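Local coordinates for dihydrodipicolinate synthase (Oceanobacillus iheyensis HTE831, PDB 3D0C), which probably catalyses the condensation of pyruvate with aspartate semialdehyde to 4-hydroxy-tetrahydrodipicolinate, an early step of lysine biosynthesis, at residues F202-G207 / A225-L230; V246-L251 / E294-S299; E127-I132 / D151-E156. The protein carries 1 engineered substitution. All coordinates share one frame; numbering follows the deposited sequence.

Contact 1 (F202-G207 / A225-L230)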
loop_
_atom_site.group_PDB
_atom_site.type_symbol
_atom_site.label_atom_id
_atom_site.label_comp_id
_atom_site.label_asym_id
_atom_site.label_seq_id
_atom_site.Cartn_x
_atom_site.Cartn_y
_atom_site.Cartn_z
ATOM N N PHE A 202 17.033 16.994 13.187
ATOM C CA PHE A 202 16.990 17.867 12.023
ATOM C C PHE A 202 15.613 18.474 11.823
ATOM O O PHE A 202 15.497 19.653 11.476
ATOM C CB PHE A 202 17.440 17.094 10.785
ATOM C CG PHE A 202 18.793 16.478 10.944
ATOM C CD1 PHE A 202 19.938 17.270 10.934
ATOM C CD2 PHE A 202 18.919 15.122 11.214
ATOM C CE1 PHE A 202 21.187 16.722 11.200
ATOM C CE2 PHE A 202 20.162 14.564 11.482
ATOM C CZ PHE A 202 21.300 15.368 11.476
ATOM N N PHE A 203 14.572 17.676 12.054
ATOM C CA PHE A 203 13.204 18.162 11.909
ATOM C C PHE A 203 12.912 19.234 12.945
ATOM O O PHE A 203 12.202 20.203 12.659
ATOM C CB PHE A 203 12.204 17.022 12.085
ATOM C CG PHE A 203 11.884 16.288 10.812
ATOM C CD1 PHE A 203 12.891 15.671 10.074
ATOM C CD2 PHE A 203 10.575 16.206 10.358
ATOM C CE1 PHE A 203 12.593 14.982 8.898
ATOM C CE2 PHE A 203 10.267 15.521 9.187
ATOM C CZ PHE A 203 11.278 14.905 8.454
ATOM N N TYR A 204 13.453 19.042 14.148
ATOM C CA TYR A 204 13.259 19.981 15.251
ATOM C C TYR A 204 13.883 21.325 14.945
ATOM O O TYR A 204 13.283 22.372 15.195
ATOM C CB TYR A 204 13.861 19.432 16.547
ATOM C CG TYR A 204 12.839 18.832 17.473
ATOM C CD1 TYR A 204 12.187 17.644 17.142
ATOM C CD2 TYR A 204 12.499 19.462 18.670
ATOM C CE1 TYR A 204 11.221 17.093 17.980
ATOM C CE2 TYR A 204 11.532 18.922 19.519
ATOM C CZ TYR A 204 10.897 17.736 19.167
ATOM O OH TYR A 204 9.941 17.183 19.986
ATOM N N HIS A 205 15.095 21.297 14.408
ATOM C CA HIS A 205 15.764 22.535 14.054
ATOM C C HIS A 205 14.917 23.265 13.015
ATOM O O HIS A 205 14.917 24.497 12.962
ATOM C CB HIS A 205 17.157 22.258 13.485
ATOM C CG HIS A 205 17.833 23.476 12.942
ATOM N ND1 HIS A 205 18.212 24.536 13.740
ATOM C CD2 HIS A 205 18.159 23.827 11.676
ATOM C CE1 HIS A 205 18.737 25.484 12.990
ATOM N NE2 HIS A 205 18.717 25.081 11.731
ATOM N N ALA A 206 14.186 22.500 12.204
ATOM C CA ALA A 206 13.337 23.070 11.160
ATOM C C ALA A 206 12.010 23.614 11.698
ATOM O O ALA A 206 11.371 24.447 11.057
ATOM C CB ALA A 206 13.081 22.024 10.059
ATOM N N GLY A 207 11.596 23.148 12.871
ATOM C CA GLY A 207 10.354 23.632 13.449
ATOM C C GLY A 207 9.426 22.574 14.025
ATOM O O GLY A 207 8.447 22.912 14.690
ATOM N N ALA A 225 15.389 10.754 26.554
ATOM C CA ALA A 225 16.613 11.516 26.797
ATOM C C ALA A 225 16.783 12.457 25.598
ATOM O O ALA A 225 17.181 13.619 25.740
ATOM C CB ALA A 225 17.807 10.578 26.913
ATOM N N LEU A 226 16.459 11.945 24.414
ATOM C CA LEU A 226 16.551 12.743 23.197
ATOM C C LEU A 226 15.503 13.852 23.219
ATOM O O LEU A 226 15.796 14.993 22.856
ATOM C CB LEU A 226 16.344 11.863 21.956
ATOM C CG LEU A 226 16.346 12.623 20.625
ATOM C CD1 LEU A 226 17.670 13.352 20.472
ATOM C CD2 LEU A 226 16.127 11.665 19.466
ATOM N N LEU A 227 14.282 13.533 23.639
ATOM C CA LEU A 227 13.247 14.563 23.681
ATOM C C LEU A 227 13.642 15.688 24.634
ATOM O O LEU A 227 13.535 16.865 24.296
ATOM C CB LEU A 227 11.899 13.979 24.118
ATOM C CG LEU A 227 10.780 15.018 24.293
ATOM C CD1 LEU A 227 10.466 15.689 22.967
ATOM C CD2 LEU A 227 9.539 14.347 24.842
ATOM N N GLU A 228 14.109 15.330 25.827
ATOM C CA GLU A 228 14.494 16.353 26.792
ATOM C C GLU A 228 15.620 17.225 26.252
ATOM O O GLU A 228 15.576 18.450 26.370
ATOM C CB GLU A 228 14.927 15.724 28.114
ATOM C CG GLU A 228 15.249 16.764 29.174
ATOM C CD GLU A 228 15.413 16.165 30.556
ATOM O OE1 GLU A 228 16.341 15.350 30.747
ATOM O OE2 GLU A 228 14.609 16.510 31.449
ATOM N N ALA A 229 16.622 16.590 25.657
ATOM C CA ALA A 229 17.751 17.314 25.094
ATOM C C ALA A 229 17.271 18.318 24.048
ATOM O O ALA A 229 17.695 19.471 24.050
ATOM C CB ALA A 229 18.742 16.338 24.470
ATOM N N LEU A 230 16.389 17.872 23.158
ATOM C CA LEU A 230 15.844 18.734 22.110
ATOM C C LEU A 230 15.093 19.931 22.689
ATOM O O LEU A 230 15.247 21.057 22.227
ATOM C CB LEU A 230 14.897 17.940 21.200
ATOM C CG LEU A 230 15.505 16.922 20.231
ATOM C CD1 LEU A 230 14.386 16.163 19.521
ATOM C CD2 LEU A 230 16.386 17.635 19.221
#
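Y204 and L230 make most of this contact between two helices on the outside of the TIM barrel, and L227 adds a smaller share. Helix 196-206 crosses between the parallel neighbouring strands 190-193 and 210-213 in a beta-alpha-beta crossover, and helix 220-232 follows the second of these strands. The evidence for a CH-pi contact is direct: CD1 of L230 stands 3.5 Å from the centroid of the Y204 ring and only 9° off the ring normal, so a methyl sits squarely over one face. The leucine reaches across that face, its side chain meeting that of the tyrosine at about a right angle. CB of L230 adds a second touch, 3.8 Å from CD2 of Y204, and the other methyl, CD2, comes near the tyrosine CB and CG.

Two torsions put the ring there: chi1 of -101°, well away from a staggered position, brings it over to L230, and chi2 of 69° turns its face to the methyl. With an alanine here, the L230 methyl would probably lose the aromatic face it rests on, and a gap would be likely to open between the helices. No hydrogen bond joins the segments, so the pairing rests on van der Waals and CH-pi contact. Beneath it, Y204 and L227 both touch F211 of strand 210-213, which seats them on the barrel wall, while L230 also packs on I238 of helix 235-257. The helix carrying Y204 ends in a Schellman motif: G207 has a positive phi, and its N bonds back into the last turn, to Y204 O at 3.0 Å and weakly to F203 O. At the far end of the ring, OH of Y204 meets the methyl CD1 of L227 at 3.4 Å.

Contact 2 (V246-L251 / E294-S299)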
loop_
_atom_site.group_PDB
_atom_site.type_symbol
_atom_site.label_atom_id
_atom_site.label_comp_id
_atom_site.label_asym_id
_atom_site.label_seq_id
_atom_site.Cartn_x
_atom_site.Cartn_y
_atom_site.Cartn_z
ATOM N N VAL A 246 20.843 5.856 16.603
ATOM C CA VAL A 246 20.856 5.703 15.150
ATOM C C VAL A 246 21.102 4.257 14.705
ATOM O O VAL A 246 20.443 3.768 13.785
ATOM C CB VAL A 246 21.906 6.635 14.503
ATOM C CG1 VAL A 246 22.197 6.193 13.075
ATOM C CG2 VAL A 246 21.380 8.070 14.493
ATOM N N PRO A 247 22.046 3.549 15.356
ATOM C CA PRO A 247 22.343 2.156 14.992
ATOM C C PRO A 247 21.102 1.257 15.017
ATOM O O PRO A 247 20.976 0.335 14.210
ATOM C CB PRO A 247 23.375 1.741 16.038
ATOM C CG PRO A 247 24.100 3.037 16.311
ATOM C CD PRO A 247 22.942 4.002 16.437
ATOM N N PHE A 248 20.200 1.534 15.955
ATOM C CA PHE A 248 18.955 0.776 16.109
ATOM C C PHE A 248 18.021 1.093 14.938
ATOM O O PHE A 248 17.450 0.197 14.314
ATOM C CB PHE A 248 18.273 1.160 17.428
ATOM C CG PHE A 248 17.068 0.310 17.772
ATOM C CD1 PHE A 248 17.223 -0.942 18.362
ATOM C CD2 PHE A 248 15.778 0.766 17.506
ATOM C CE1 PHE A 248 16.113 -1.726 18.684
ATOM C CE2 PHE A 248 14.662 -0.012 17.823
ATOM C CZ PHE A 248 14.832 -1.258 18.414
ATOM N N GLU A 249 17.867 2.380 14.651
ATOM C CA GLU A 249 17.009 2.809 13.559
ATOM C C GLU A 249 17.566 2.341 12.227
ATOM O O GLU A 249 16.807 2.005 11.323
ATOM C CB GLU A 249 16.842 4.332 13.586
ATOM C CG GLU A 249 16.107 4.814 14.830
ATOM C CD GLU A 249 14.673 4.294 14.901
ATOM O OE1 GLU A 249 13.824 4.774 14.125
ATOM O OE2 GLU A 249 14.395 3.401 15.728
ATOM N N ASP A 250 18.888 2.296 12.096
ATOM C CA ASP A 250 19.463 1.825 10.840
ATOM C C ASP A 250 19.159 0.338 10.639
ATOM O O ASP A 250 18.876 -0.097 9.523
ATOM C CB ASP A 250 20.973 2.085 10.793
ATOM C CG ASP A 250 21.298 3.539 10.495
ATOM O OD1 ASP A 250 20.402 4.264 9.999
ATOM O OD2 ASP A 250 22.444 3.959 10.740
ATOM N N LEU A 251 19.215 -0.447 11.709
ATOM C CA LEU A 251 18.898 -1.870 11.586
ATOM C C LEU A 251 17.452 -2.025 11.128
ATOM O O LEU A 251 17.147 -2.864 10.281
ATOM C CB LEU A 251 19.069 -2.594 12.923
ATOM C CG LEU A 251 20.493 -3.004 13.314
ATOM C CD1 LEU A 251 20.513 -3.550 14.744
ATOM C CD2 LEU A 251 20.994 -4.052 12.331
ATOM N N GLU A 294 22.064 -8.286 18.486
ATOM C CA GLU A 294 22.568 -8.783 19.762
ATOM C C GLU A 294 23.786 -7.972 20.208
ATOM O O GLU A 294 23.919 -7.630 21.386
ATOM C CB GLU A 294 22.924 -10.273 19.651
ATOM C CG GLU A 294 21.748 -11.165 19.245
ATOM C CD GLU A 294 22.127 -12.635 19.121
ATOM O OE1 GLU A 294 23.332 -12.934 18.953
ATOM O OE2 GLU A 294 21.219 -13.493 19.179
ATOM N N GLU A 295 24.666 -7.663 19.265
ATOM C CA GLU A 295 25.865 -6.887 19.567
ATOM C C GLU A 295 25.514 -5.461 19.992
ATOM O O GLU A 295 26.155 -4.900 20.883
ATOM C CB GLU A 295 26.788 -6.836 18.351
ATOM C CG GLU A 295 27.198 -8.203 17.818
ATOM C CD GLU A 295 28.247 -8.113 16.721
ATOM O OE1 GLU A 295 27.984 -7.450 15.693
ATOM O OE2 GLU A 295 29.336 -8.704 16.888
ATOM N N LEU A 296 24.509 -4.870 19.344
ATOM C CA LEU A 296 24.091 -3.517 19.691
ATOM C C LEU A 296 23.580 -3.497 21.125
ATOM O O LEU A 296 23.903 -2.594 21.897
ATOM C CB LEU A 296 22.987 -3.022 18.746
ATOM C CG LEU A 296 22.291 -1.712 19.149
ATOM C CD1 LEU A 296 23.316 -0.602 19.334
ATOM C CD2 LEU A 296 21.279 -1.327 18.076
ATOM N N LEU A 297 22.779 -4.495 21.487
ATOM C CA LEU A 297 22.255 -4.546 22.841
ATOM C C LEU A 297 23.393 -4.750 23.843
ATOM O O LEU A 297 23.353 -4.213 24.954
ATOM C CB LEU A 297 21.214 -5.667 22.980
ATOM C CG LEU A 297 19.928 -5.519 22.151
ATOM C CD1 LEU A 297 18.884 -6.494 22.677
ATOM C CD2 LEU A 297 19.390 -4.091 22.239
ATOM N N LYS A 298 24.405 -5.520 23.445
ATOM C CA LYS A 298 25.551 -5.767 24.316
ATOM C C LYS A 298 26.256 -4.441 24.590
ATOM O O LYS A 298 26.587 -4.121 25.735
ATOM C CB LYS A 298 26.527 -6.741 23.656
ATOM C CG LYS A 298 27.692 -7.114 24.562
ATOM C CD LYS A 298 27.161 -7.700 25.871
ATOM C CE LYS A 298 28.198 -7.640 26.989
ATOM N NZ LYS A 298 27.629 -8.079 28.304
ATOM N N SER A 299 26.485 -3.682 23.521
ATOM C CA SER A 299 27.126 -2.376 23.614
ATOM C C SER A 299 26.340 -1.477 24.553
ATOM O O SER A 299 26.910 -0.879 25.466
ATOM C CB SER A 299 27.204 -1.715 22.233
ATOM O OG SER A 299 27.567 -0.345 22.341
#
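Two torsions of L296 set up this contact: chi1 of 170° swings CG away from the backbone N and across to helix 235-257, and chi2 of 55° spreads the two methyls so that L296 touches all three partners, P247, F248 and L251. The branches divide the work. CD1 meets the ring carbon CB of P247 at 4.0 Å, while CD2 goes deeper, 3.7 Å from F248 CA. That same methyl lies at the edge of the F248 ring, near its plane and 4.1 Å from CD1 of the phenylalanine, with the two side chains roughly perpendicular. The helix is kinked where L296 packs against its backbone: P247 has no N-H to give, and the N of F248 likewise lacks a bond to the turn before.

These are helices of the C-terminal helical region that follows the TIM barrel in the DapA family; the segments run nearly antiparallel (166°), with axes 10.8 Å apart. L251 and L296 lie alongside, pointing opposite ways, CD1 of L251 lying 4.1 Å from CD2 of L296. Helix 260-270 packs alongside, its I263 touching both F248 and L251.

Contact 3 (E127-I132 / D151-E156)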
loop_
_atom_site.group_PDB
_atom_site.type_symbol
_atom_site.label_atom_id
_atom_site.label_comp_id
_atom_site.label_asym_id
_atom_site.label_seq_id
_atom_site.Cartn_x
_atom_site.Cartn_y
_atom_site.Cartn_z
ATOM N N GLU A 127 -9.351 15.394 -1.660
ATOM C CA GLU A 127 -10.719 14.884 -1.513
ATOM C C GLU A 127 -10.780 13.681 -0.570
ATOM O O GLU A 127 -11.681 13.567 0.268
ATOM C CB GLU A 127 -11.282 14.501 -2.883
ATOM C CG GLU A 127 -11.419 15.675 -3.827
ATOM C CD GLU A 127 -12.324 16.754 -3.267
ATOM O OE1 GLU A 127 -13.520 16.462 -3.045
ATOM O OE2 GLU A 127 -11.837 17.889 -3.040
ATOM N N TYR A 128 -9.814 12.784 -0.717
ATOM C CA TYR A 128 -9.721 11.585 0.114
ATOM C C TYR A 128 -9.653 11.997 1.579
ATOM O O TYR A 128 -10.483 11.589 2.412
ATOM C CB TYR A 128 -8.453 10.805 -0.259
ATOM C CG TYR A 128 -8.214 9.569 0.571
ATOM C CD1 TYR A 128 -8.889 8.383 0.297
ATOM C CD2 TYR A 128 -7.320 9.587 1.641
ATOM C CE1 TYR A 128 -8.679 7.241 1.069
ATOM C CE2 TYR A 128 -7.103 8.459 2.417
ATOM C CZ TYR A 128 -7.784 7.287 2.128
ATOM O OH TYR A 128 -7.562 6.174 2.903
ATOM N N TYR A 129 -8.659 12.816 1.892
ATOM C CA TYR A 129 -8.465 13.277 3.261
ATOM C C TYR A 129 -9.631 14.067 3.836
ATOM O O TYR A 129 -10.092 13.820 4.945
ATOM C CB TYR A 129 -7.197 14.131 3.350
ATOM C CG TYR A 129 -5.916 13.349 3.186
ATOM C CD1 TYR A 129 -5.667 12.211 3.955
ATOM C CD2 TYR A 129 -4.948 13.751 2.270
ATOM C CE1 TYR A 129 -4.483 11.493 3.812
ATOM C CE2 TYR A 129 -3.758 13.041 2.119
ATOM C CZ TYR A 129 -3.533 11.913 2.892
ATOM O OH TYR A 129 -2.363 11.207 2.742
ATOM N N ARG A 130 -10.114 15.034 3.082
ATOM C CA ARG A 130 -11.215 15.855 3.573
ATOM C C ARG A 130 -12.515 15.093 3.856
ATOM O O ARG A 130 -13.196 15.378 4.846
ATOM C CB ARG A 130 -11.489 16.994 2.589
ATOM C CG ARG A 130 -12.573 17.933 3.065
ATOM C CD ARG A 130 -12.343 19.307 2.486
ATOM N NE ARG A 130 -12.254 19.252 1.037
ATOM C CZ ARG A 130 -11.548 20.110 0.319
ATOM N NH1 ARG A 130 -10.877 21.073 0.934
ATOM N NH2 ARG A 130 -11.528 20.013 -1.002
ATOM N N ASN A 131 -12.885 14.152 2.987
ATOM C CA ASN A 131 -14.111 13.408 3.221
ATOM C C ASN A 131 -13.997 12.546 4.487
ATOM O O ASN A 131 -14.987 12.331 5.176
ATOM C CB ASN A 131 -14.455 12.533 2.014
ATOM C CG ASN A 131 -14.786 13.350 0.774
ATOM O OD1 ASN A 131 -15.113 14.539 0.861
ATOM N ND2 ASN A 131 -14.717 12.710 -0.388
ATOM N N ILE A 132 -12.801 12.058 4.806
ATOM C CA ILE A 132 -12.655 11.236 5.994
ATOM C C ILE A 132 -12.720 12.075 7.278
ATOM O O ILE A 132 -13.495 11.764 8.191
ATOM C CB ILE A 132 -11.349 10.413 5.936
ATOM C CG1 ILE A 132 -11.427 9.452 4.745
ATOM C CG2 ILE A 132 -11.127 9.649 7.246
ATOM C CD1 ILE A 132 -10.179 8.700 4.496
ATOM N N ASP A 151 3.349 19.340 -1.166
ATOM C CA ASP A 151 3.089 19.804 0.181
ATOM C C ASP A 151 1.855 20.711 0.183
ATOM O O ASP A 151 1.302 21.003 1.239
ATOM C CB ASP A 151 4.306 20.553 0.735
ATOM C CG ASP A 151 5.497 19.638 0.942
ATOM O OD1 ASP A 151 5.278 18.520 1.459
ATOM O OD2 ASP A 151 6.637 20.027 0.597
ATOM N N ASP A 152 1.412 21.145 -0.994
ATOM C CA ASP A 152 0.225 21.993 -1.064
ATOM C C ASP A 152 -1.026 21.223 -0.628
ATOM O O ASP A 152 -2.054 21.823 -0.334
ATOM C CB ASP A 152 0.021 22.535 -2.476
ATOM C CG ASP A 152 1.084 23.543 -2.884
ATOM O OD1 ASP A 152 1.683 24.212 -2.009
ATOM O OD2 ASP A 152 1.305 23.678 -4.103
ATOM N N VAL A 153 -0.943 19.894 -0.609
ATOM C CA VAL A 153 -2.070 19.070 -0.163
ATOM C C VAL A 153 -2.279 19.406 1.313
ATOM O O VAL A 153 -3.408 19.589 1.780
ATOM C CB VAL A 153 -1.757 17.559 -0.275
ATOM C CG1 VAL A 153 -2.833 16.735 0.454
ATOM C CG2 VAL A 153 -1.671 17.157 -1.735
ATOM N N ILE A 154 -1.164 19.475 2.036
ATOM C CA ILE A 154 -1.172 19.802 3.452
ATOM C C ILE A 154 -1.667 21.240 3.643
ATOM O O ILE A 154 -2.535 21.497 4.476
ATOM C CB ILE A 154 0.253 19.672 4.061
ATOM C CG1 ILE A 154 0.678 18.201 4.112
ATOM C CG2 ILE A 154 0.285 20.285 5.452
ATOM C CD1 ILE A 154 2.138 17.996 4.484
ATOM N N LYS A 155 -1.105 22.166 2.870
ATOM C CA LYS A 155 -1.470 23.582 2.951
ATOM C C LYS A 155 -2.967 23.787 2.736
ATOM O O LYS A 155 -3.613 24.561 3.450
ATOM C CB LYS A 155 -0.672 24.385 1.915
ATOM C CG LYS A 155 0.832 24.402 2.194
ATOM C CD LYS A 155 1.647 24.978 1.039
ATOM C CE LYS A 155 1.272 26.417 0.731
ATOM N NZ LYS A 155 2.144 26.971 -0.348
ATOM N N GLU A 156 -3.506 23.080 1.753
ATOM C CA GLU A 156 -4.927 23.140 1.424
ATOM C C GLU A 156 -5.817 22.674 2.580
ATOM O O GLU A 156 -6.863 23.267 2.855
ATOM C CB GLU A 156 -5.199 22.263 0.199
ATOM C CG GLU A 156 -6.651 21.897 -0.001
ATOM C CD GLU A 156 -7.371 22.870 -0.900
ATOM O OE1 GLU A 156 -7.318 24.087 -0.622
ATOM O OE2 GLU A 156 -7.991 22.414 -1.886
HETATM O O HOH W 1 -9.512 22.716 3.299
#
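CG1 of V153 touches the rim of the Y129 ring, 4.1 Å from CD2 of the tyrosine and near the ring plane, so the valine methyl meets an edge and not a face. The two side chains stand nearly square to each other. Y129 reaches this position with CG anti to its carbonyl carbon (chi1 -70°), directed at helix 152-157.

Nearer solvent, the second pairing is looser. NH1 of R130 stands 4.3 Å from OE2 of E156, too far for a salt bridge, although the opposite charges probably attract. Separately from that carboxylate, a water donates to the E156 backbone O at 2.7 Å and accepts a weak bond of 3.2 Å from R130 NH1, at the edge of the guanidinium and in its plane. With one weak leg, this bridge between the helices is tentative.

One shell out, E127 helps to fix the rotation of that guanidinium. NH2 of R130 forms a salt bridge of 3.0 Å with OE2 of E127, one turn earlier on the same helix; its N-H...O angle of 140° shows a bent bond, and the donor approaches the syn side of the carboxylate from 27° out of its plane. E127 OE2 lies 6.0 Å from E156 OE2, and the arginine between them probably offsets the like charges. Further out, N131 ND2 bonds to E280 of the second subunit, so helix 122-135 also faces the dimer partner, and D151 is held by R175 and Y168.

Inward, Y129 packs on I112 and I142, of strands 109-112 and 140-144. Helices 122-135 and 152-157 follow these adjacent parallel strands in turn, and such helices packed side by side around a closed parallel sheet are what a TIM barrel is made of.

The three contacts follow one another along the chain in the order 3, 1, 2. Contacts 1 and 3 both join helices around the barrel, with centres 27 Å apart, whereas contact 2 belongs to the C-terminal helices. Contacts 1 and 2 are linked by sequence, since helix 220-232 leads into helix 235-257, yet their nearest atoms stay about 7 Å apart. Contacts 2 and 3 lie on opposite sides of the chain's centre, 38 Å between centres. Measured between side chains, Y129 is about 7 Å from Y143, the predicted proton donor/acceptor, F248 about 8 Å from T56, predicted to bind pyruvate, and Y204 about 12 Å from K167, the probable Schiff-base lysine.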